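Local coordinates for SusD-like carbohydrate binding protein (PDB 3LEW) that probably binds carbohydrate at the bacterial outer membrane and is likely to take part in nutrient capture, at residues Tyr32-Phe37 with Ile341-Val346; Trp256-Thr261 with Ser265-Gln270. All blocks are in the same frame, centred on the assembly; numbering follows the deposited sequence.

Contact 1. Residues Tyr32-Phe37 with Ile341-Val346; sequences YLMETF and IVLMRV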
ATOM      1  N   TYR A  32     -12.058  12.071  -3.539  1.00 15.21           N
ATOM      2  CA  TYR A  32     -12.130  11.339  -4.801  1.00 14.07           C
ATOM      3  C   TYR A  32     -11.138  10.182  -4.835  1.00 13.11           C
ATOM      4  O   TYR A  32     -11.495   9.085  -5.303  1.00 13.99           O
ATOM      5  CB  TYR A  32     -11.855  12.303  -5.988  1.00 13.88           C
ATOM      6  CG  TYR A  32     -12.125  11.712  -7.331  1.00 13.03           C
ATOM      7  CD1 TYR A  32     -13.423  11.585  -7.804  1.00 16.31           C
ATOM      8  CD2 TYR A  32     -11.099  11.322  -8.163  1.00 16.09           C
ATOM      9  CE1 TYR A  32     -13.680  11.018  -9.058  1.00 18.79           C
ATOM     10  CE2 TYR A  32     -11.363  10.762  -9.405  1.00 17.24           C
ATOM     11  CZ  TYR A  32     -12.654  10.617  -9.836  1.00 18.98           C
ATOM     12  OH  TYR A  32     -12.887  10.072 -11.097  1.00 21.90           O
ATOM     13  N   LEU A  33      -9.902  10.414  -4.350  1.00 12.56           N
ATOM     14  CA  LEU A  33      -8.866   9.396  -4.330  1.00 12.11           C
ATOM     15  C   LEU A  33      -9.304   8.190  -3.519  1.00 13.49           C
ATOM     16  O   LEU A  33      -9.084   7.069  -3.931  1.00 14.27           O
ATOM     17  CB  LEU A  33      -7.597   9.967  -3.727  1.00 12.74           C
ATOM     18  CG  LEU A  33      -6.425   9.072  -3.582  1.00 13.74           C
ATOM     19  CD1 LEU A  33      -5.993   8.526  -4.954  1.00 15.59           C
ATOM     20  CD2 LEU A  33      -5.220   9.807  -2.881  1.00 15.64           C
HETATM   21  N   MSE A  34      -9.901   8.480  -2.367  1.00 12.91           N
HETATM   22  CA  MSE A  34     -10.240   7.422  -1.380  1.00 13.68           C
HETATM   23  C   MSE A  34     -11.556   6.731  -1.564  1.00 14.14           C
HETATM   24  O   MSE A  34     -11.693   5.497  -1.230  1.00 14.46           O
HETATM   25  CB  MSE A  34     -10.115   7.982   0.032  1.00 15.90           C
HETATM   26  CG  MSE A  34      -8.725   8.438   0.417  1.00 16.20           C
HETATM   27 SE   MSE A  34      -7.415   6.944   0.424  0.75 18.07          SE
HETATM   28  CE  MSE A  34      -8.249   5.585   1.385  1.00 23.61           C
ATOM     29  N   GLU A  35     -12.523   7.436  -2.122  1.00 13.52           N
ATOM     30  CA  GLU A  35     -13.916   6.992  -2.123  1.00 14.63           C
ATOM     31  C   GLU A  35     -14.470   6.498  -3.452  1.00 15.07           C
ATOM     32  O   GLU A  35     -15.579   5.936  -3.473  1.00 14.36           O
ATOM     33  CB  GLU A  35     -14.821   8.124  -1.634  1.00 15.31           C
ATOM     34  CG  GLU A  35     -14.697   8.463  -0.177  1.00 14.45           C
ATOM     35  CD  GLU A  35     -15.354   7.404   0.735  1.00 15.74           C
ATOM     36  OE1 GLU A  35     -16.598   7.255   0.707  1.00 19.24           O
ATOM     37  OE2 GLU A  35     -14.629   6.710   1.453  1.00 18.72           O
ATOM     38  N   THR A  36     -13.760   6.720  -4.563  1.00 14.30           N
ATOM     39  CA  THR A  36     -14.377   6.482  -5.861  1.00 14.19           C
ATOM     40  C   THR A  36     -14.345   4.991  -6.242  1.00 14.75           C
ATOM     41  O   THR A  36     -13.290   4.407  -6.367  1.00 13.92           O
ATOM     42  CB  THR A  36     -13.649   7.322  -6.944  1.00 14.04           C
ATOM     43  OG1 THR A  36     -13.742   8.699  -6.545  1.00 13.97           O
ATOM     44  CG2 THR A  36     -14.275   7.114  -8.326  1.00 15.02           C
ATOM     45  N   PHE A  37     -15.527   4.424  -6.485  1.00 14.70           N
ATOM     46  CA  PHE A  37     -15.609   3.065  -6.998  1.00 15.64           C
ATOM     47  C   PHE A  37     -15.297   2.988  -8.489  1.00 16.94           C
ATOM     48  O   PHE A  37     -15.719   3.864  -9.261  1.00 17.02           O
ATOM     49  CB  PHE A  37     -17.023   2.517  -6.826  1.00 15.84           C
ATOM     50  CG  PHE A  37     -17.389   2.089  -5.411  1.00 15.59           C
ATOM     51  CD1 PHE A  37     -16.854   0.934  -4.841  1.00 14.65           C
ATOM     52  CD2 PHE A  37     -18.321   2.814  -4.666  1.00 15.03           C
ATOM     53  CE1 PHE A  37     -17.251   0.523  -3.551  1.00 13.69           C
ATOM     54  CE2 PHE A  37     -18.701   2.362  -3.397  1.00 14.32           C
ATOM     55  CZ  PHE A  37     -18.144   1.219  -2.861  1.00 15.89           C
ATOM     56  N   ILE A 341      -9.377   3.095   6.777  1.00 13.53           N
ATOM     57  CA  ILE A 341      -8.334   2.592   5.881  1.00 13.56           C
ATOM     58  C   ILE A 341      -6.963   3.145   6.303  1.00 14.28           C
ATOM     59  O   ILE A 341      -6.719   4.333   6.179  1.00 14.75           O
ATOM     60  CB  ILE A 341      -8.569   3.010   4.432  1.00 14.07           C
ATOM     61  CG1 ILE A 341      -9.996   2.681   3.960  1.00 15.02           C
ATOM     62  CG2 ILE A 341      -7.526   2.312   3.515  1.00 12.86           C
ATOM     63  CD1 ILE A 341     -10.432   1.209   4.116  1.00 17.19           C
ATOM     64  N   VAL A 342      -6.099   2.267   6.768  1.00 13.80           N
ATOM     65  CA  VAL A 342      -4.725   2.660   7.159  1.00 13.79           C
ATOM     66  C   VAL A 342      -3.852   2.918   5.905  1.00 13.60           C
ATOM     67  O   VAL A 342      -3.894   2.149   4.957  1.00 13.34           O
ATOM     68  CB  VAL A 342      -4.079   1.615   8.095  1.00 13.56           C
ATOM     69  CG1 VAL A 342      -3.877   0.273   7.403  1.00 13.26           C
ATOM     70  CG2 VAL A 342      -2.700   2.122   8.619  1.00 13.52           C
ATOM     71  N   LEU A 343      -3.055   4.004   5.914  1.00 13.88           N
ATOM     72  CA  LEU A 343      -2.181   4.307   4.818  1.00 14.23           C
ATOM     73  C   LEU A 343      -0.694   4.303   5.264  1.00 14.31           C
ATOM     74  O   LEU A 343       0.178   3.971   4.477  1.00 14.49           O
ATOM     75  CB  LEU A 343      -2.544   5.684   4.225  1.00 14.29           C
ATOM     76  CG  LEU A 343      -3.943   5.765   3.556  1.00 15.75           C
ATOM     77  CD1 LEU A 343      -4.284   7.247   3.229  1.00 16.62           C
ATOM     78  CD2 LEU A 343      -3.974   4.859   2.326  1.00 17.33           C
HETATM   79  N   MSE A 344      -0.426   4.628   6.517  1.00 14.32           N
HETATM   80  CA  MSE A 344       0.967   4.696   7.002  1.00 13.73           C
HETATM   81  C   MSE A 344       0.988   4.584   8.512  1.00 14.96           C
HETATM   82  O   MSE A 344       0.258   5.321   9.182  1.00 15.42           O
HETATM   83  CB  MSE A 344       1.656   5.989   6.575  1.00 14.03           C
HETATM   84  CG  MSE A 344       3.088   5.978   6.893  1.00 13.14           C
HETATM   85 SE   MSE A 344       3.994   7.470   5.923  0.75 17.94          SE
HETATM   86  CE  MSE A 344       3.048   8.863   6.511  1.00 17.41           C
ATOM     87  N   ARG A 345       1.823   3.678   9.044  1.00 13.82           N
ATOM     88  CA  ARG A 345       2.013   3.518  10.476  1.00 12.92           C
ATOM     89  C   ARG A 345       3.474   3.714  10.875  1.00 12.67           C
ATOM     90  O   ARG A 345       4.407   3.554  10.062  1.00 14.72           O
ATOM     91  CB  ARG A 345       1.604   2.105  10.902  1.00 12.80           C
ATOM     92  CG  ARG A 345       0.218   1.774  10.560  1.00 15.91           C
ATOM     93  CD  ARG A 345      -0.186   0.476  11.267  1.00 16.50           C
ATOM     94  NE  ARG A 345       0.348  -0.744  10.660  1.00 15.26           N
ATOM     95  CZ  ARG A 345       1.164  -1.619  11.241  1.00 16.23           C
ATOM     96  NH1 ARG A 345       1.658  -1.442  12.467  1.00 15.82           N
ATOM     97  NH2 ARG A 345       1.457  -2.747  10.590  1.00 16.34           N
ATOM     98  N   VAL A 346       3.674   4.000  12.150  1.00 12.43           N
ATOM     99  CA  VAL A 346       5.034   4.162  12.675  1.00 12.93           C
ATOM    100  C   VAL A 346       5.889   2.885  12.463  1.00 13.30           C
ATOM    101  O   VAL A 346       7.085   2.990  12.183  1.00 14.02           O
ATOM    102  CB  VAL A 346       5.050   4.582  14.161  1.00 12.72           C
ATOM    103  CG1 VAL A 346       6.566   4.869  14.627  1.00 12.85           C
ATOM    104  CG2 VAL A 346       4.166   5.856  14.399  1.00 12.53           C
TER
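Met34, here selenomethionine, reaches from the last turn of helix 19-35 into the angle between Ile341 and Leu343 on strand 341-345. Its CG lies anti to the carbonyl carbon, and the chain then bends twice, at chi2 (-63°) and chi3 (-48°), so that selenium and methyl group meet different residues. The terminal CE lies equally near two atoms of the isoleucine: CE of Met34 is 4.0 Å from both CB and CG2 of Ile341. These two side chains run past each other in opposite senses, so the contact is lateral. The selenium meets Leu343 at the end of one branch, SE of Met34 being 4.2 Å from CD1 of Leu343. Both strand residues point their CB atoms toward the helix, while Val342 between them points away and touches Trp254.

All three touching residues are buried; the segments bury 116 Å², both sides summed, and the contacts are between apolar side chains. The helix stops close by: Thr36 is the first residue beyond helical phi/psi, and its OG1 donates to the O of Tyr32 at 2.6 Å, in the carbonyl plane on a lone pair. On the strand side, backbone hydrogen bonds join Ile341 to His258, and both Leu343 and Met344 to Trp256. Two consecutive residues opposite one define a classic beta bulge, and the contact thus packs a helix end against the bulged strand of a two-stranded antiparallel sheet.

Contact 2. Residues Trp256-Thr261 with Ser265-Gln270; sequences WGHAQT and SNASYQ
The imidazole of His258 meets Ala267 at its edge, with CB of Ala267 in the ring plane, 3.8 Å from CD2 of His258, while its NE2 bonds to Glu35. The second flat group, the amide of Gln260, takes two bonds from Ser268 at OE1. The hydroxyl OG of Ser268 donates to OE1 of Gln260 at 2.6 Å, in the carbonyl plane on a lone pair. The backbone N of Ser268 lies 2.8 Å from the same OE1, but 54° out of that plane, with an N-H...O angle of 137°. At the amide's other end, NE2 of Gln260 packs 3.6 Å from CB of Ala267 and donates to O of Ala259 at 3.0 Å as well as to the carboxylate of Glu35. With CG of Gln260 anti to its carbonyl carbon (chi1 -68°), a bend at chi2 turns the amide toward Ser268. A leucine in its place would probably leave the N and OG of Ser268 without their shared acceptor and Glu35 without one of its donors. Bonds from Tyr269 N to Asn266 O and Gln270 N to Ala267 O have the i to i-3 spacing of a 3-10 turn, here fastened to the chain leaving strand 254-258.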
ATOM      1  N   TRP A 256      -1.194   8.103   9.143  1.00 13.73           N
ATOM      2  CA  TRP A 256      -2.016   8.563   8.055  1.00 13.41           C
ATOM      3  C   TRP A 256      -3.060   7.528   7.756  1.00 13.65           C
ATOM      4  O   TRP A 256      -2.746   6.328   7.633  1.00 13.50           O
ATOM      5  CB  TRP A 256      -1.128   8.768   6.813  1.00 13.95           C
ATOM      6  CG  TRP A 256      -1.621   9.695   5.746  1.00 14.50           C
ATOM      7  CD1 TRP A 256      -2.441  10.787   5.889  1.00 17.64           C
ATOM      8  CD2 TRP A 256      -1.164   9.732   4.390  1.00 15.71           C
ATOM      9  NE1 TRP A 256      -2.556  11.464   4.700  1.00 14.72           N
ATOM     10  CE2 TRP A 256      -1.817  10.815   3.754  1.00 14.90           C
ATOM     11  CE3 TRP A 256      -0.315   8.919   3.629  1.00 18.01           C
ATOM     12  CZ2 TRP A 256      -1.625  11.115   2.395  1.00 18.20           C
ATOM     13  CZ3 TRP A 256      -0.157   9.217   2.303  1.00 17.86           C
ATOM     14  CH2 TRP A 256      -0.809  10.296   1.701  1.00 18.46           C
ATOM     15  N   GLY A 257      -4.290   7.982   7.609  1.00 14.34           N
ATOM     16  CA  GLY A 257      -5.359   7.092   7.286  1.00 13.32           C
ATOM     17  C   GLY A 257      -6.646   7.806   6.936  1.00 14.68           C
ATOM     18  O   GLY A 257      -6.802   9.009   7.162  1.00 16.63           O
ATOM     19  N   HIS A 258      -7.590   7.059   6.407  1.00 14.30           N
ATOM     20  CA  HIS A 258      -8.862   7.611   5.900  1.00 14.00           C
ATOM     21  C   HIS A 258     -10.042   7.132   6.771  1.00 14.90           C
ATOM     22  O   HIS A 258     -10.352   5.936   6.825  1.00 15.03           O
ATOM     23  CB  HIS A 258      -9.034   7.208   4.434  1.00 15.18           C
ATOM     24  CG  HIS A 258     -10.290   7.687   3.784  1.00 16.89           C
ATOM     25  ND1 HIS A 258     -10.596   9.020   3.649  1.00 17.58           N
ATOM     26  CD2 HIS A 258     -11.300   7.002   3.193  1.00 17.79           C
ATOM     27  CE1 HIS A 258     -11.762   9.131   3.024  1.00 16.30           C
ATOM     28  NE2 HIS A 258     -12.200   7.927   2.723  1.00 16.91           N
ATOM     29  N   ALA A 259     -10.700   8.056   7.447  1.00 14.72           N
ATOM     30  CA  ALA A 259     -11.821   7.713   8.346  1.00 14.34           C
ATOM     31  C   ALA A 259     -13.081   7.416   7.531  1.00 15.16           C
ATOM     32  O   ALA A 259     -13.234   7.856   6.378  1.00 15.07           O
ATOM     33  CB  ALA A 259     -12.114   8.854   9.323  1.00 15.39           C
ATOM     34  N   GLN A 260     -13.972   6.666   8.164  1.00 13.89           N
ATOM     35  CA  GLN A 260     -15.251   6.242   7.577  1.00 13.90           C
ATOM     36  C   GLN A 260     -16.418   6.501   8.500  1.00 14.78           C
ATOM     37  O   GLN A 260     -16.329   6.272   9.723  1.00 13.80           O
ATOM     38  CB  GLN A 260     -15.147   4.770   7.216  1.00 12.90           C
ATOM     39  CG  GLN A 260     -14.158   4.553   6.076  1.00 14.26           C
ATOM     40  CD  GLN A 260     -14.743   4.931   4.771  1.00 13.80           C
ATOM     41  OE1 GLN A 260     -15.583   4.180   4.280  1.00 14.12           O
ATOM     42  NE2 GLN A 260     -14.305   6.070   4.161  1.00 13.24           N
ATOM     43  N   THR A 261     -17.508   7.010   7.918  1.00 14.51           N
ATOM     44  CA  THR A 261     -18.710   7.327   8.649  1.00 15.53           C
ATOM     45  C   THR A 261     -19.873   7.003   7.743  1.00 16.40           C
ATOM     46  O   THR A 261     -19.688   6.745   6.565  1.00 15.89           O
ATOM     47  CB  THR A 261     -18.805   8.843   8.992  1.00 16.89           C
ATOM     48  OG1 THR A 261     -18.961   9.578   7.759  1.00 14.71           O
ATOM     49  CG2 THR A 261     -17.544   9.317   9.696  1.00 16.90           C
ATOM     50  N   SER A 265     -18.666   6.443   3.331  1.00 14.81           N
ATOM     51  CA  SER A 265     -18.570   5.000   3.619  1.00 14.79           C
ATOM     52  C   SER A 265     -18.176   4.114   2.441  1.00 14.87           C
ATOM     53  O   SER A 265     -18.173   2.875   2.593  1.00 14.75           O
ATOM     54  CB  SER A 265     -19.881   4.484   4.189  1.00 15.91           C
ATOM     55  OG  SER A 265     -20.922   4.619   3.247  1.00 17.55           O
ATOM     56  N   ASN A 266     -17.805   4.690   1.309  1.00 13.12           N
ATOM     57  CA  ASN A 266     -17.452   3.834   0.168  1.00 13.61           C
ATOM     58  C   ASN A 266     -16.194   3.031   0.400  1.00 13.28           C
ATOM     59  O   ASN A 266     -16.152   1.829   0.053  1.00 14.07           O
ATOM     60  CB  ASN A 266     -17.280   4.636  -1.122  1.00 13.88           C
ATOM     61  CG  ASN A 266     -18.547   5.316  -1.618  1.00 17.01           C
ATOM     62  OD1 ASN A 266     -19.650   5.134  -1.103  1.00 16.92           O
ATOM     63  ND2 ASN A 266     -18.376   6.120  -2.694  1.00 15.24           N
ATOM     64  N   ALA A 267     -15.145   3.628   0.978  1.00 12.31           N
ATOM     65  CA  ALA A 267     -13.898   2.922   1.126  1.00 13.27           C
ATOM     66  C   ALA A 267     -14.050   1.673   2.002  1.00 12.87           C
ATOM     67  O   ALA A 267     -13.338   0.689   1.780  1.00 13.38           O
ATOM     68  CB  ALA A 267     -12.781   3.853   1.708  1.00 13.47           C
ATOM     69  N   SER A 268     -14.974   1.747   2.959  1.00 12.51           N
ATOM     70  CA  SER A 268     -15.219   0.639   3.892  1.00 13.50           C
ATOM     71  C   SER A 268     -15.545  -0.678   3.167  1.00 13.74           C
ATOM     72  O   SER A 268     -15.364  -1.762   3.731  1.00 14.53           O
ATOM     73  CB  SER A 268     -16.354   0.974   4.843  1.00 13.67           C
ATOM     74  OG  SER A 268     -16.032   2.068   5.677  1.00 15.57           O
ATOM     75  N   TYR A 269     -16.082  -0.590   1.961  1.00 14.40           N
ATOM     76  CA  TYR A 269     -16.490  -1.773   1.223  1.00 13.94           C
ATOM     77  C   TYR A 269     -15.323  -2.749   1.048  1.00 14.12           C
ATOM     78  O   TYR A 269     -15.533  -3.986   0.974  1.00 14.75           O
ATOM     79  CB  TYR A 269     -17.119  -1.380  -0.135  1.00 14.69           C
ATOM     80  CG  TYR A 269     -17.937  -2.469  -0.779  1.00 13.05           C
ATOM     81  CD1 TYR A 269     -17.324  -3.440  -1.593  1.00 14.76           C
ATOM     82  CD2 TYR A 269     -19.307  -2.529  -0.605  1.00 13.37           C
ATOM     83  CE1 TYR A 269     -18.084  -4.443  -2.218  1.00 13.84           C
ATOM     84  CE2 TYR A 269     -20.073  -3.528  -1.200  1.00 15.79           C
ATOM     85  CZ  TYR A 269     -19.438  -4.477  -2.026  1.00 16.19           C
ATOM     86  OH  TYR A 269     -20.161  -5.463  -2.638  1.00 16.73           O
ATOM     87  N   GLN A 270     -14.097  -2.249   1.043  1.00 13.83           N
ATOM     88  CA  GLN A 270     -12.952  -3.140   0.931  1.00 14.77           C
ATOM     89  C   GLN A 270     -12.714  -4.067   2.118  1.00 13.76           C
ATOM     90  O   GLN A 270     -12.026  -5.078   1.978  1.00 14.22           O
ATOM     91  CB  GLN A 270     -11.702  -2.419   0.557  1.00 15.64           C
ATOM     92  CG  GLN A 270     -11.088  -1.528   1.606  1.00 13.43           C
ATOM     93  CD  GLN A 270     -10.203  -0.392   0.910  1.00 17.69           C
ATOM     94  OE1 GLN A 270      -9.026  -0.627   0.663  1.00 17.76           O
ATOM     95  NE2 GLN A 270     -10.752   0.836   0.706  1.00 17.04           N
TER

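How the contacts relate
Contact 1 is the deeper of the two, centred about 9 Å from the centre of the chain against about 15 Å for contact 2, whose touching residues include partly exposed ones. The chemistry differs accordingly: 32-37 meets 341-346 through apolar side chains, whereas 256-261 adds two hydrogen bonds, both to one amide oxygen, to its packing against 265-270. Strands 341-345 and 254-258 pair in one sheet, so each contact holds a different strand of it. The helix end joins them further: CB of Met34 packs 3.4 Å from NE2 of His258, and the carboxylate of Glu35 also accepts from the backbone of Asn266 and Ala267.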